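Local coordinates for protein tricorn protease (Thermoplasma acidophilum, PDB 1K32) that cleaves peptides as a serine protease of a large six-chain assembly, probably shortening the oligopeptides released by the proteasome, at residues M13-L18 and V30-L35. Sequence-based numbering, arbitrary orientation.
Sequences MPNLLL and VCCDDL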
loop_
_atom_site.group_PDB
_atom_site.type_symbol
_atom_site.label_atom_id
_atom_site.label_comp_id
_atom_site.label_asym_id
_atom_site.label_seq_id
_atom_site.Cartn_x
_atom_site.Cartn_y
_atom_site.Cartn_z
ATOM N N MET A 13 26.620 -42.086 -51.950
ATOM C CA MET A 13 26.660 -41.574 -50.549
ATOM C C MET A 13 26.653 -42.745 -49.564
ATOM O O MET A 13 25.604 -43.132 -49.042
ATOM N N PRO A 14 27.835 -43.327 -49.305
ATOM C CA PRO A 14 27.958 -44.458 -48.383
ATOM C C PRO A 14 27.842 -44.037 -46.924
ATOM O O PRO A 14 27.909 -42.851 -46.604
ATOM C CB PRO A 14 29.336 -45.026 -48.722
ATOM C CG PRO A 14 30.112 -43.801 -49.076
ATOM C CD PRO A 14 29.140 -42.979 -49.901
ATOM N N ASN A 15 27.666 -45.018 -46.045
ATOM C CA ASN A 15 27.548 -44.757 -44.615
ATOM C C ASN A 15 28.815 -45.144 -43.843
ATOM O O ASN A 15 29.652 -45.904 -44.330
ATOM C CB ASN A 15 26.366 -45.536 -44.028
ATOM C CG ASN A 15 25.019 -45.022 -44.506
ATOM O OD1 ASN A 15 24.437 -45.552 -45.455
ATOM N ND2 ASN A 15 24.514 -43.984 -43.845
ATOM N N LEU A 16 28.949 -44.612 -42.634
ATOM C CA LEU A 16 30.078 -44.939 -41.779
ATOM C C LEU A 16 29.630 -46.199 -41.019
ATOM O O LEU A 16 28.691 -46.147 -40.229
ATOM C CB LEU A 16 30.350 -43.794 -40.797
ATOM C CG LEU A 16 31.597 -43.888 -39.914
ATOM C CD1 LEU A 16 32.841 -43.569 -40.743
ATOM C CD2 LEU A 16 31.475 -42.906 -38.749
ATOM N N LEU A 17 30.284 -47.328 -41.266
ATOM C CA LEU A 17 29.904 -48.575 -40.608
ATOM C C LEU A 17 30.834 -48.848 -39.433
ATOM O O LEU A 17 32.047 -48.676 -39.552
ATOM C CB LEU A 17 29.957 -49.728 -41.614
ATOM C CG LEU A 17 29.219 -49.493 -42.942
ATOM C CD1 LEU A 17 29.186 -50.791 -43.728
ATOM C CD2 LEU A 17 27.788 -48.989 -42.687
ATOM N N LEU A 18 30.281 -49.292 -38.307
ATOM C CA LEU A 18 31.114 -49.531 -37.135
ATOM C C LEU A 18 30.718 -50.693 -36.234
ATOM O O LEU A 18 29.654 -51.299 -36.379
ATOM C CB LEU A 18 31.130 -48.269 -36.263
ATOM C CG LEU A 18 31.133 -46.912 -36.958
ATOM C CD1 LEU A 18 30.006 -46.067 -36.386
ATOM C CD2 LEU A 18 32.476 -46.233 -36.780
ATOM N N VAL A 30 26.735 -51.342 -36.530
ATOM C CA VAL A 30 26.001 -50.116 -36.294
ATOM C C VAL A 30 26.152 -49.175 -37.476
ATOM O O VAL A 30 27.226 -49.069 -38.075
ATOM C CB VAL A 30 26.500 -49.390 -35.017
ATOM C CG1 VAL A 30 25.768 -48.070 -34.873
ATOM C CG2 VAL A 30 26.264 -50.271 -33.763
ATOM N N CYS A 31 25.053 -48.517 -37.822
ATOM C CA CYS A 31 25.025 -47.547 -38.909
ATOM C C CYS A 31 23.922 -46.576 -38.544
ATOM O O CYS A 31 22.785 -46.997 -38.308
ATOM C CB CYS A 31 24.706 -48.221 -40.252
ATOM S SG CYS A 31 24.512 -47.051 -41.617
ATOM N N CYS A 32 24.258 -45.289 -38.500
ATOM C CA CYS A 32 23.312 -44.240 -38.127
ATOM C C CYS A 32 22.731 -44.494 -36.724
ATOM O O CYS A 32 21.542 -44.272 -36.477
ATOM C CB CYS A 32 22.173 -44.126 -39.153
ATOM S SG CYS A 32 22.645 -43.527 -40.801
ATOM N N ASP A 33 23.584 -44.968 -35.817
ATOM C CA ASP A 33 23.196 -45.226 -34.428
ATOM C C ASP A 33 22.249 -46.415 -34.245
ATOM O O ASP A 33 21.889 -46.754 -33.125
ATOM C CB ASP A 33 22.539 -43.977 -33.831
ATOM C CG ASP A 33 23.349 -42.714 -34.065
ATOM O OD1 ASP A 33 22.835 -41.624 -33.739
ATOM O OD2 ASP A 33 24.492 -42.805 -34.565
ATOM N N ASP A 34 21.841 -47.044 -35.340
ATOM C CA ASP A 34 20.935 -48.186 -35.263
ATOM C C ASP A 34 21.694 -49.485 -35.542
ATOM O O ASP A 34 22.832 -49.455 -35.996
ATOM C CB ASP A 34 19.788 -47.997 -36.257
ATOM C CG ASP A 34 18.827 -46.885 -35.835
ATOM O OD1 ASP A 34 18.181 -46.278 -36.706
ATOM O OD2 ASP A 34 18.706 -46.630 -34.627
ATOM N N LEU A 35 21.068 -50.622 -35.266
ATOM C CA LEU A 35 21.709 -51.915 -35.476
ATOM C C LEU A 35 21.246 -52.532 -36.785
ATOM O O LEU A 35 20.054 -52.556 -37.083
ATOM C CB LEU A 35 21.369 -52.878 -34.325
ATOM C CG LEU A 35 22.436 -53.812 -33.735
ATOM C CD1 LEU A 35 21.762 -55.096 -33.243
ATOM C CD2 LEU A 35 23.525 -54.120 -34.750
HETATM O O HOH W 1 26.630 -44.531 -39.241
#
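The contact begins the first four-stranded antiparallel sheet of the chain, probably a blade of a beta propeller: Leu-18, opening strand 18-23, pairs with Val-30 near the end of strand 26-31. Two backbone bonds define a hydrogen-bonded antiparallel pair: Leu-18 N reaches Val-30 O at 3.1 Å, and Val-30 N returns to Leu-18 O at 2.9 Å and 174°, nearly straight. Both side chains project from the same face of the sheet. Upstream of Leu-18 direct pairing stops, and a water bridges the gap, 2.8 Å from Leu-16 O and accepting from Cys-32 N at 2.6 Å. Cys-32 belongs to the type I' turn from Cys-31 to Asp-34, which joins strands 26-31 and 34-39. Beyond the water, the side-chain contacts centre on the sulfur of Cys-31, whose chi1 of 175° swings SG away from its backbone N, to lie 3.4 Å from Asn-15 CB and 4.0 Å from Leu-17 CD2. The amide of Asn-15 passes beside both thiols, its ND2 3.6 Å from Cys-32 SG, while its polar ends are bonded to Glu-286 O and Leu-285 N. With an alanine here, the CB contact could stay, but those two backbone groups would probably lose their amide partner and both sulfurs part of their packing. Helix 702-714 touches Leu-16 and Leu-18, strand 54-60 packs on Val-30, and Leu-17 bonds through its backbone to Gly-265, between strands 259-263 and 266-270.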